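Long-range contacts in Lin2111 protein (Listeria innocua, PDB 3EDP), which is of unknown function but probably binds DNA as a transcription regulator of the GntR family, with a UTRA domain following its helix-turn-helix region: residues L97-K102 and F130-E135; G137-R142 and Q220-D225; E84-M89 and F158-I163. All coordinates share one frame; numbering follows the deposited sequence.

Contact 1: L97-K102 and F130-E135; sequences LKKDIK and FVQKSE
Lys-99 and Phe-130 lie side by side and point the same way from neighbouring antiparallel strands, with CD of Lys-99 3.9 Å from CE1 of Phe-130. Gln-132 also runs alongside this lysine: its extended chain brings OE1 to 3.8 Å from Lys-99 CE, so the amide meets the methylene part of the lysine. Beyond CG the Lys-99 chain is fully extended, and this carries NZ past both neighbours to the backbone oxygens of Ile-160 and Ile-161, which accept its hydrogen bonds. Phe-130 has CG set between its own backbone N and carbonyl carbon (chi1 66°), a rotation that brings the ring beside the Lys-99 chain, and Ile-101, paired with it in a non-hydrogen-bonded position, faces the same way.

Asp-100, Val-131 and Lys-102 occupy the reverse face. The Asp-100/Val-131 pair is hydrogen-bonded in both directions, Asp-100 N to Val-131 O at 2.9 Å and Val-131 N to Asp-100 O at 3.0 Å. The chain of Lys-102 bends twice, passing CG 4.0 Å from Val-131 CG2 and curling back to place NZ 2.7 Å from Asp-100 OD2, which it meets from above the carboxylate plane. Lys-133 NZ stands 4.3 Å from Asp-100 OD2, beyond salt-bridge range.

At this edge of the UTRA-domain sheet Lys-99 and Lys-102 each use both halves: methylenes pack on Phe-130 and Val-131 respectively, and the ammonium groups reach oxygen atoms. With two ammonium groups near it, the Asp-100 carboxylate is probably kept ionised.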
loop_
_atom_site.group_PDB
_atom_site.type_symbol
_atom_site.label_atom_id
_atom_site.label_comp_id
_atom_site.label_asym_id
_atom_site.label_seq_id
_atom_site.Cartn_x
_atom_site.Cartn_y
_atom_site.Cartn_z
ATOM N N LEU A 97 8.638 -15.070 -13.257
ATOM C CA LEU A 97 8.806 -13.788 -12.576
ATOM C C LEU A 97 7.859 -12.742 -13.156
ATOM O O LEU A 97 8.099 -11.537 -13.058
ATOM C CB LEU A 97 10.261 -13.316 -12.637
ATOM C CG LEU A 97 11.225 -14.045 -11.696
ATOM C CD1 LEU A 97 12.673 -13.765 -12.072
ATOM C CD2 LEU A 97 10.954 -13.666 -10.244
ATOM N N LYS A 98 6.781 -13.223 -13.767
ATOM C CA LYS A 98 5.721 -12.367 -14.274
ATOM C C LYS A 98 4.413 -12.761 -13.604
ATOM O O LYS A 98 4.390 -13.648 -12.749
ATOM C CB LYS A 98 5.606 -12.497 -15.793
ATOM C CG LYS A 98 6.852 -12.050 -16.544
ATOM C CD LYS A 98 7.019 -10.540 -16.498
ATOM C CE LYS A 98 8.480 -10.142 -16.634
ATOM N NZ LYS A 98 9.151 -10.834 -17.769
ATOM N N LYS A 99 3.326 -12.105 -13.992
ATOM C CA LYS A 99 2.031 -12.369 -13.380
ATOM C C LYS A 99 1.154 -13.227 -14.283
ATOM O O LYS A 99 1.017 -12.954 -15.474
ATOM C CB LYS A 99 1.338 -11.059 -13.005
ATOM C CG LYS A 99 2.180 -10.196 -12.072
ATOM C CD LYS A 99 1.415 -9.009 -11.535
ATOM C CE LYS A 99 2.268 -8.229 -10.548
ATOM N NZ LYS A 99 1.608 -6.981 -10.081
ATOM N N ASP A 100 0.570 -14.268 -13.699
ATOM C CA ASP A 100 -0.215 -15.248 -14.439
ATOM C C ASP A 100 -1.657 -15.263 -13.937
ATOM O O ASP A 100 -1.927 -15.714 -12.820
ATOM C CB ASP A 100 0.412 -16.636 -14.280
ATOM C CG ASP A 100 -0.337 -17.715 -15.048
ATOM O OD1 ASP A 100 -0.965 -17.398 -16.084
ATOM O OD2 ASP A 100 -0.289 -18.890 -14.617
ATOM N N ILE A 101 -2.580 -14.768 -14.760
ATOM C CA ILE A 101 -3.986 -14.688 -14.364
ATOM C C ILE A 101 -4.657 -16.061 -14.347
ATOM O O ILE A 101 -4.587 -16.813 -15.314
ATOM C CB ILE A 101 -4.783 -13.726 -15.271
ATOM C CG1 ILE A 101 -4.116 -12.355 -15.309
ATOM C CG2 ILE A 101 -6.216 -13.590 -14.783
ATOM C CD1 ILE A 101 -4.940 -11.316 -16.027
ATOM N N LYS A 102 -5.301 -16.383 -13.233
ATOM C CA LYS A 102 -5.964 -17.667 -13.078
ATOM C C LYS A 102 -7.468 -17.533 -13.281
ATOM O O LYS A 102 -8.121 -18.446 -13.767
ATOM C CB LYS A 102 -5.707 -18.232 -11.676
ATOM C CG LYS A 102 -4.249 -18.254 -11.250
ATOM C CD LYS A 102 -3.538 -19.519 -11.696
ATOM C CE LYS A 102 -2.915 -19.359 -13.064
ATOM N NZ LYS A 102 -1.995 -20.490 -13.369
ATOM N N PHE A 130 -4.572 -13.877 -9.455
ATOM C CA PHE A 130 -3.312 -14.105 -10.158
ATOM C C PHE A 130 -2.189 -14.659 -9.282
ATOM O O PHE A 130 -2.222 -14.566 -8.057
ATOM C CB PHE A 130 -2.846 -12.861 -10.925
ATOM C CG PHE A 130 -2.463 -11.698 -10.051
ATOM C CD1 PHE A 130 -1.185 -11.596 -9.527
ATOM C CD2 PHE A 130 -3.371 -10.685 -9.786
ATOM C CE1 PHE A 130 -0.827 -10.521 -8.734
ATOM C CE2 PHE A 130 -3.018 -9.603 -9.002
ATOM C CZ PHE A 130 -1.744 -9.524 -8.471
ATOM N N VAL A 131 -1.200 -15.244 -9.944
ATOM C CA VAL A 131 -0.118 -15.952 -9.284
ATOM C C VAL A 131 1.191 -15.411 -9.829
ATOM O O VAL A 131 1.266 -14.964 -10.975
ATOM C CB VAL A 131 -0.214 -17.478 -9.538
ATOM C CG1 VAL A 131 1.149 -18.134 -9.421
ATOM C CG2 VAL A 131 -1.214 -18.124 -8.583
ATOM N N GLN A 132 2.223 -15.444 -9.004
ATOM C CA GLN A 132 3.493 -14.837 -9.356
ATOM C C GLN A 132 4.605 -15.672 -8.741
ATOM O O GLN A 132 4.554 -15.990 -7.553
ATOM C CB GLN A 132 3.522 -13.423 -8.790
ATOM C CG GLN A 132 4.575 -12.509 -9.355
ATOM C CD GLN A 132 4.446 -11.111 -8.788
ATOM O OE1 GLN A 132 3.525 -10.825 -8.016
ATOM N NE2 GLN A 132 5.364 -10.230 -9.165
ATOM N N LYS A 133 5.598 -16.044 -9.542
ATOM C CA LYS A 133 6.761 -16.751 -9.009
ATOM C C LYS A 133 7.671 -15.768 -8.277
ATOM O O LYS A 133 7.930 -14.671 -8.769
ATOM C CB LYS A 133 7.526 -17.468 -10.119
ATOM C CG LYS A 133 6.814 -18.698 -10.678
ATOM C CD LYS A 133 5.365 -18.387 -11.032
ATOM C CE LYS A 133 4.769 -19.408 -11.985
ATOM N NZ LYS A 133 3.463 -18.929 -12.533
ATOM N N SER A 134 8.142 -16.156 -7.096
ATOM C CA SER A 134 8.987 -15.278 -6.291
ATOM C C SER A 134 10.186 -16.015 -5.703
ATOM O O SER A 134 10.537 -17.112 -6.145
ATOM C CB SER A 134 8.177 -14.614 -5.170
ATOM O OG SER A 134 8.022 -15.478 -4.056
ATOM N N GLU A 135 10.810 -15.400 -4.702
ATOM C CA GLU A 135 11.979 -15.975 -4.049
ATOM C C GLU A 135 11.632 -17.254 -3.293
ATOM O O GLU A 135 12.205 -18.312 -3.551
ATOM C CB GLU A 135 12.622 -14.955 -3.103
ATOM C CG GLU A 135 11.647 -14.278 -2.148
ATOM C CD GLU A 135 12.342 -13.375 -1.144
ATOM O OE1 GLU A 135 13.569 -13.519 -0.960
ATOM O OE2 GLU A 135 11.659 -12.521 -0.537
#

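Contact 2: G137-R142 and Q220-D225; sequences GATLDR and QYHYED
Backbone hydrogen bonds join Leu-140 to Tyr-223 and Arg-142 to Tyr-221, each pair bonded in both directions between antiparallel strands. The Arg-142/Tyr-221 bonds are the straighter set, both 167° at the hydrogen, with Arg-142 N 2.8 Å from Tyr-221 O. Farther along, where the strands end their direct pairing, a water bridges Ala-138 O and Asp-225 N.

Side-chain polar bonds gather round Asp-141, which faces His-222 in a non-hydrogen-bonded pair. His-222 ND1 donates to Asp-141 OD2 at 2.7 Å; it meets the oxygen on the syn side but tilted well out of the carboxylate plane, while OD2 lies almost in the imidazole plane, the two planes being 48° apart. From the other end of the ring His-222 NE2 donates to Glu-224 OE2, also at 2.7 Å, so two carboxylates hold the imidazole at its edge and fix its rotation; they may also favour its protonated form. Gln-220, its chain extended with CG anti to the backbone N (chi1 -179°), reaches over to give Asp-141 OD1 a weak, bent bond from NE2. The Arg-142 guanidinium crosses Tyr-221 and Tyr-223 obliquely and forms a salt bridge to Glu-189.

Carbon packing completes the contact. Thr-139 CG2 lies 3.5 Å from Glu-224 CG, and Thr-139 CB is 3.6 Å from His-222 CE1. On the opposite face Leu-140 CD2 touches Tyr-223 CD2 at 4.2 Å.

These are central strands of the six-stranded antiparallel sheet: strand 124-134 flanks one, strand 201-211 the other, and helix 188-194 covers the face bearing Leu-140 and Tyr-223.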
loop_
_atom_site.group_PDB
_atom_site.type_symbol
_atom_site.label_atom_id
_atom_site.label_comp_id
_atom_site.label_asym_id
_atom_site.label_seq_id
_atom_site.Cartn_x
_atom_site.Cartn_y
_atom_site.Cartn_z
ATOM N N GLY A 137 9.020 -19.136 -3.431
ATOM C CA GLY A 137 7.932 -19.829 -4.094
ATOM C C GLY A 137 6.854 -18.921 -4.657
ATOM O O GLY A 137 6.963 -17.695 -4.626
ATOM N N ALA A 138 5.797 -19.536 -5.167
ATOM C CA ALA A 138 4.713 -18.800 -5.794
ATOM C C ALA A 138 3.846 -18.063 -4.773
ATOM O O ALA A 138 3.545 -18.574 -3.693
ATOM C CB ALA A 138 3.862 -19.741 -6.645
ATOM N N THR A 139 3.457 -16.847 -5.125
ATOM C CA THR A 139 2.510 -16.096 -4.327
ATOM C C THR A 139 1.171 -16.044 -5.048
ATOM O O THR A 139 1.090 -16.249 -6.263
ATOM C CB THR A 139 2.996 -14.669 -4.074
ATOM O OG1 THR A 139 3.082 -13.971 -5.321
ATOM C CG2 THR A 139 4.376 -14.680 -3.384
ATOM N N LEU A 140 0.121 -15.763 -4.294
ATOM C CA LEU A 140 -1.220 -15.735 -4.849
ATOM C C LEU A 140 -1.907 -14.441 -4.444
ATOM O O LEU A 140 -1.895 -14.059 -3.273
ATOM C CB LEU A 140 -2.016 -16.941 -4.346
ATOM C CG LEU A 140 -3.507 -16.958 -4.662
ATOM C CD1 LEU A 140 -3.706 -17.205 -6.141
ATOM C CD2 LEU A 140 -4.194 -18.045 -3.852
ATOM N N ASP A 141 -2.496 -13.759 -5.416
ATOM C CA ASP A 141 -3.222 -12.530 -5.138
ATOM C C ASP A 141 -4.669 -12.652 -5.549
ATOM O O ASP A 141 -4.983 -13.233 -6.587
ATOM C CB ASP A 141 -2.587 -11.331 -5.850
ATOM C CG ASP A 141 -1.401 -10.774 -5.095
ATOM O OD1 ASP A 141 -1.524 -9.667 -4.531
ATOM O OD2 ASP A 141 -0.353 -11.452 -5.044
ATOM N N ARG A 142 -5.551 -12.108 -4.722
ATOM C CA ARG A 142 -6.948 -11.985 -5.089
ATOM C C ARG A 142 -7.389 -10.536 -4.900
ATOM O O ARG A 142 -7.154 -9.933 -3.848
ATOM C CB ARG A 142 -7.818 -12.957 -4.289
ATOM C CG ARG A 142 -9.273 -12.529 -4.163
ATOM C CD ARG A 142 -10.241 -13.684 -4.424
ATOM N NE ARG A 142 -9.698 -14.989 -4.053
ATOM C CZ ARG A 142 -9.415 -15.368 -2.807
ATOM N NH1 ARG A 142 -9.600 -14.530 -1.791
ATOM N NH2 ARG A 142 -8.926 -16.582 -2.580
ATOM N N GLN A 220 -7.692 -6.294 -1.604
ATOM C CA GLN A 220 -6.693 -7.244 -2.090
ATOM C C GLN A 220 -6.252 -8.190 -0.983
ATOM O O GLN A 220 -6.055 -7.775 0.159
ATOM C CB GLN A 220 -5.474 -6.505 -2.623
ATOM C CG GLN A 220 -4.376 -7.412 -3.171
ATOM C CD GLN A 220 -3.248 -6.600 -3.803
ATOM O OE1 GLN A 220 -3.103 -5.416 -3.520
ATOM N NE2 GLN A 220 -2.469 -7.228 -4.676
ATOM N N TYR A 221 -6.121 -9.466 -1.323
ATOM C CA TYR A 221 -5.561 -10.449 -0.412
ATOM C C TYR A 221 -4.333 -11.010 -1.087
ATOM O O TYR A 221 -4.397 -11.452 -2.229
ATOM C CB TYR A 221 -6.553 -11.576 -0.116
ATOM C CG TYR A 221 -7.842 -11.111 0.506
ATOM C CD1 TYR A 221 -7.877 -10.655 1.818
ATOM C CD2 TYR A 221 -9.027 -11.119 -0.219
ATOM C CE1 TYR A 221 -9.063 -10.222 2.394
ATOM C CE2 TYR A 221 -10.215 -10.695 0.348
ATOM C CZ TYR A 221 -10.227 -10.253 1.657
ATOM O OH TYR A 221 -11.405 -9.828 2.223
ATOM N N HIS A 222 -3.207 -10.959 -0.387
ATOM C CA HIS A 222 -1.953 -11.463 -0.918
ATOM C C HIS A 222 -1.436 -12.553 0.016
ATOM O O HIS A 222 -1.434 -12.383 1.237
ATOM C CB HIS A 222 -0.943 -10.316 -1.041
ATOM C CG HIS A 222 0.446 -10.767 -1.366
ATOM N ND1 HIS A 222 0.835 -11.121 -2.641
ATOM C CD2 HIS A 222 1.541 -10.921 -0.584
ATOM C CE1 HIS A 222 2.108 -11.474 -2.631
ATOM N NE2 HIS A 222 2.561 -11.363 -1.395
ATOM N N TYR A 223 -1.011 -13.671 -0.557
ATOM C CA TYR A 223 -0.583 -14.822 0.238
ATOM C C TYR A 223 0.847 -15.205 -0.100
ATOM O O TYR A 223 1.217 -15.256 -1.278
ATOM C CB TYR A 223 -1.477 -16.034 -0.039
ATOM C CG TYR A 223 -2.945 -15.831 0.270
ATOM C CD1 TYR A 223 -3.470 -16.193 1.505
ATOM C CD2 TYR A 223 -3.805 -15.288 -0.677
ATOM C CE1 TYR A 223 -4.810 -16.021 1.787
ATOM C CE2 TYR A 223 -5.145 -15.106 -0.401
ATOM C CZ TYR A 223 -5.641 -15.474 0.831
ATOM O OH TYR A 223 -6.973 -15.304 1.112
ATOM N N GLU A 224 1.638 -15.495 0.932
ATOM C CA GLU A 224 3.009 -15.956 0.747
ATOM C C GLU A 224 3.318 -17.087 1.712
ATOM O O GLU A 224 2.859 -17.086 2.855
ATOM C CB GLU A 224 4.014 -14.835 1.017
ATOM C CG GLU A 224 4.024 -13.717 0.003
ATOM C CD GLU A 224 5.031 -12.622 0.352
ATOM O OE1 GLU A 224 5.837 -12.808 1.296
ATOM O OE2 GLU A 224 5.019 -11.574 -0.323
ATOM N N ASP A 225 4.115 -18.036 1.243
ATOM C CA ASP A 225 4.623 -19.116 2.073
ATOM C C ASP A 225 5.347 -18.514 3.293
ATOM O O ASP A 225 6.206 -17.655 3.143
ATOM C CB ASP A 225 5.574 -19.971 1.232
ATOM C CG ASP A 225 6.088 -21.189 1.973
ATOM O OD1 ASP A 225 5.782 -21.354 3.176
ATOM O OD2 ASP A 225 6.810 -21.983 1.337
HETATM O O HOH W 1 5.165 -17.868 -1.348
#

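Contact 3: E84-M89 and F158-I163; sequences EMTGVM and FQIINI
A helix C-terminus docks here against an irregular loop: the last turn of helix 79-86 meets residues 158-161, in the loop that follows strand 137-146 and leads to helix 163-167. An ST turn marks the helix end, where Thr-86 OG1 accepts from Val-88 N at 3.3 Å and also bonds to Ile-82 O, while Gly-87 leaves the helix with positive phi.

The backbone link across the contact is one hydrogen bond, Ile-160 N to Met-85 O at 3.0 Å, with the donor in the carbonyl plane and an angle of 164° at the hydrogen. Gln-159 CA comes close to the same oxygen in a CA-H...O contact.

Around this bond the side chains pack on one another and against backbone carbonyls. The selenomethionine side chain of Met-85 lies alongside Phe-158, its CE 3.9 Å from Phe-158 CB and its CG 3.5 Å from Phe-158 O; the bend at chi3 (86°) turns the methyl toward the loop. Strand 99-108 lies beneath both, with Ile-101 touching Met-85, Thr-86 and Ile-160, so the contact seats both helix end and loop on the UTRA-domain sheet. Thr-86 and Ile-160 run side by side, CG2 of the threonine 4.0 Å from CD1 of the isoleucine. Nearer solvent, Gln-159 lays CG 3.6 Å from Glu-84 O, and Ile-161 sets its CD1 methyl 3.3 Å from Thr-86 O.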
loop_
_atom_site.group_PDB
_atom_site.type_symbol
_atom_site.label_atom_id
_atom_site.label_comp_id
_atom_site.label_asym_id
_atom_site.label_seq_id
_atom_site.Cartn_x
_atom_site.Cartn_y
_atom_site.Cartn_z
ATOM N N GLU A 84 -2.842 -7.904 -22.959
ATOM C CA GLU A 84 -3.194 -6.550 -22.531
ATOM C C GLU A 84 -3.047 -6.347 -21.019
ATOM O O GLU A 84 -2.615 -5.284 -20.565
ATOM C CB GLU A 84 -4.632 -6.229 -22.941
ATOM C CG GLU A 84 -4.790 -5.735 -24.366
ATOM C CD GLU A 84 -4.858 -4.225 -24.446
ATOM O OE1 GLU A 84 -4.285 -3.556 -23.558
ATOM O OE2 GLU A 84 -5.493 -3.708 -25.390
HETATM N N MSE A 85 -3.418 -7.360 -20.244
HETATM C CA MSE A 85 -3.467 -7.214 -18.791
HETATM C C MSE A 85 -2.115 -7.398 -18.106
HETATM O O MSE A 85 -1.856 -6.815 -17.052
HETATM C CB MSE A 85 -4.480 -8.195 -18.198
HETATM C CG MSE A 85 -5.914 -7.904 -18.602
HETATM SE SE MSE A 85 -7.091 -9.450 -18.363
HETATM C CE MSE A 85 -7.576 -9.218 -16.495
ATOM N N THR A 86 -1.257 -8.219 -18.699
ATOM C CA THR A 86 -0.030 -8.623 -18.032
ATOM C C THR A 86 1.196 -8.386 -18.900
ATOM O O THR A 86 2.318 -8.448 -18.418
ATOM C CB THR A 86 -0.088 -10.115 -17.665
ATOM O OG1 THR A 86 -0.008 -10.906 -18.861
ATOM C CG2 THR A 86 -1.389 -10.427 -16.954
ATOM N N GLY A 87 0.976 -8.134 -20.189
ATOM C CA GLY A 87 2.070 -7.911 -21.121
ATOM C C GLY A 87 2.714 -9.205 -21.601
ATOM O O GLY A 87 3.768 -9.189 -22.238
ATOM N N VAL A 88 2.079 -10.330 -21.293
ATOM C CA VAL A 88 2.651 -11.644 -21.593
ATOM C C VAL A 88 1.953 -12.367 -22.749
ATOM O O VAL A 88 0.724 -12.431 -22.804
ATOM C CB VAL A 88 2.654 -12.541 -20.343
ATOM C CG1 VAL A 88 2.626 -14.016 -20.734
ATOM C CG2 VAL A 88 3.857 -12.223 -19.484
HETATM N N MSE A 89 2.753 -12.907 -23.666
HETATM C CA MSE A 89 2.239 -13.582 -24.862
HETATM C C MSE A 89 2.110 -15.093 -24.690
HETATM O O MSE A 89 2.597 -15.662 -23.713
HETATM C CB MSE A 89 3.140 -13.295 -26.069
HETATM C CG MSE A 89 3.055 -11.873 -26.596
HETATM SE SE MSE A 89 4.480 -11.457 -27.861
HETATM C CE MSE A 89 4.093 -9.561 -28.132
ATOM N N PHE A 158 -7.976 -3.841 -17.238
ATOM C CA PHE A 158 -7.608 -4.401 -15.943
ATOM C C PHE A 158 -6.153 -4.857 -15.937
ATOM O O PHE A 158 -5.843 -6.032 -15.700
ATOM C CB PHE A 158 -8.563 -5.533 -15.541
ATOM C CG PHE A 158 -9.951 -5.060 -15.226
ATOM C CD1 PHE A 158 -10.334 -4.809 -13.918
ATOM C CD2 PHE A 158 -10.868 -4.839 -16.242
ATOM C CE1 PHE A 158 -11.614 -4.357 -13.633
ATOM C CE2 PHE A 158 -12.144 -4.395 -15.960
ATOM C CZ PHE A 158 -12.517 -4.149 -14.657
ATOM N N GLN A 159 -5.258 -3.914 -16.218
ATOM C CA GLN A 159 -3.829 -4.197 -16.190
ATOM C C GLN A 159 -3.404 -4.446 -14.753
ATOM O O GLN A 159 -3.746 -3.670 -13.859
ATOM C CB GLN A 159 -3.036 -3.040 -16.804
ATOM C CG GLN A 159 -3.515 -2.675 -18.208
ATOM C CD GLN A 159 -2.621 -1.645 -18.890
ATOM O OE1 GLN A 159 -1.950 -0.847 -18.230
ATOM N NE2 GLN A 159 -2.611 -1.662 -20.216
ATOM N N ILE A 160 -2.682 -5.537 -14.522
ATOM C CA ILE A 160 -2.276 -5.876 -13.158
ATOM C C ILE A 160 -0.775 -5.757 -12.911
ATOM O O ILE A 160 -0.262 -6.323 -11.954
ATOM C CB ILE A 160 -2.755 -7.280 -12.737
ATOM C CG1 ILE A 160 -2.135 -8.348 -13.642
ATOM C CG2 ILE A 160 -4.277 -7.344 -12.734
ATOM C CD1 ILE A 160 -2.373 -9.769 -13.161
ATOM N N ILE A 161 -0.079 -5.030 -13.778
ATOM C CA ILE A 161 1.344 -4.756 -13.594
ATOM C C ILE A 161 1.541 -3.947 -12.301
ATOM O O ILE A 161 2.417 -4.241 -11.496
ATOM C CB ILE A 161 1.912 -3.942 -14.784
ATOM C CG1 ILE A 161 1.783 -4.737 -16.086
ATOM C CG2 ILE A 161 3.362 -3.540 -14.527
ATOM C CD1 ILE A 161 2.348 -6.148 -15.997
ATOM N N ASN A 162 0.698 -2.937 -12.111
ATOM C CA ASN A 162 0.770 -2.063 -10.948
ATOM C C ASN A 162 -0.604 -1.952 -10.291
ATOM O O ASN A 162 -1.514 -1.305 -10.827
ATOM C CB ASN A 162 1.280 -0.680 -11.376
ATOM C CG ASN A 162 1.515 0.270 -10.188
ATOM O OD1 ASN A 162 2.125 1.332 -10.341
ATOM N ND2 ASN A 162 1.030 -0.104 -9.018
ATOM N N ILE A 163 -0.747 -2.578 -9.126
ATOM C CA ILE A 163 -2.043 -2.667 -8.464
ATOM C C ILE A 163 -2.576 -1.301 -8.026
ATOM O O ILE A 163 -3.784 -1.054 -8.067
ATOM C CB ILE A 163 -1.993 -3.613 -7.239
ATOM C CG1 ILE A 163 -1.422 -4.974 -7.642
ATOM C CG2 ILE A 163 -3.386 -3.776 -6.631
ATOM C CD1 ILE A 163 -2.217 -5.656 -8.760
#

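How the contacts relate
From the N terminus, helix 79-86 comes first, and contact 3 closes a long loop by joining its end to residues 158-163. Contact 1 lies wholly within that loop, pairing strands 99-108 and 124-134. Contact 2 opens just after it, at 137-142, and closes only at 220-225, so its span crosses that of contact 3. Contacts 1 and 2 are continuous through the sheet, because strands 124-134 and 137-146 are neighbours: Phe-130 O is 2.8 Å from Asp-141 N. Contact 3 lies over contact 1, with Ile-160 CD1 3.6 Å from Phe-130 CD2. Together they tie helix 79-86 and the 158-163 loop to four adjacent strands of the sheet.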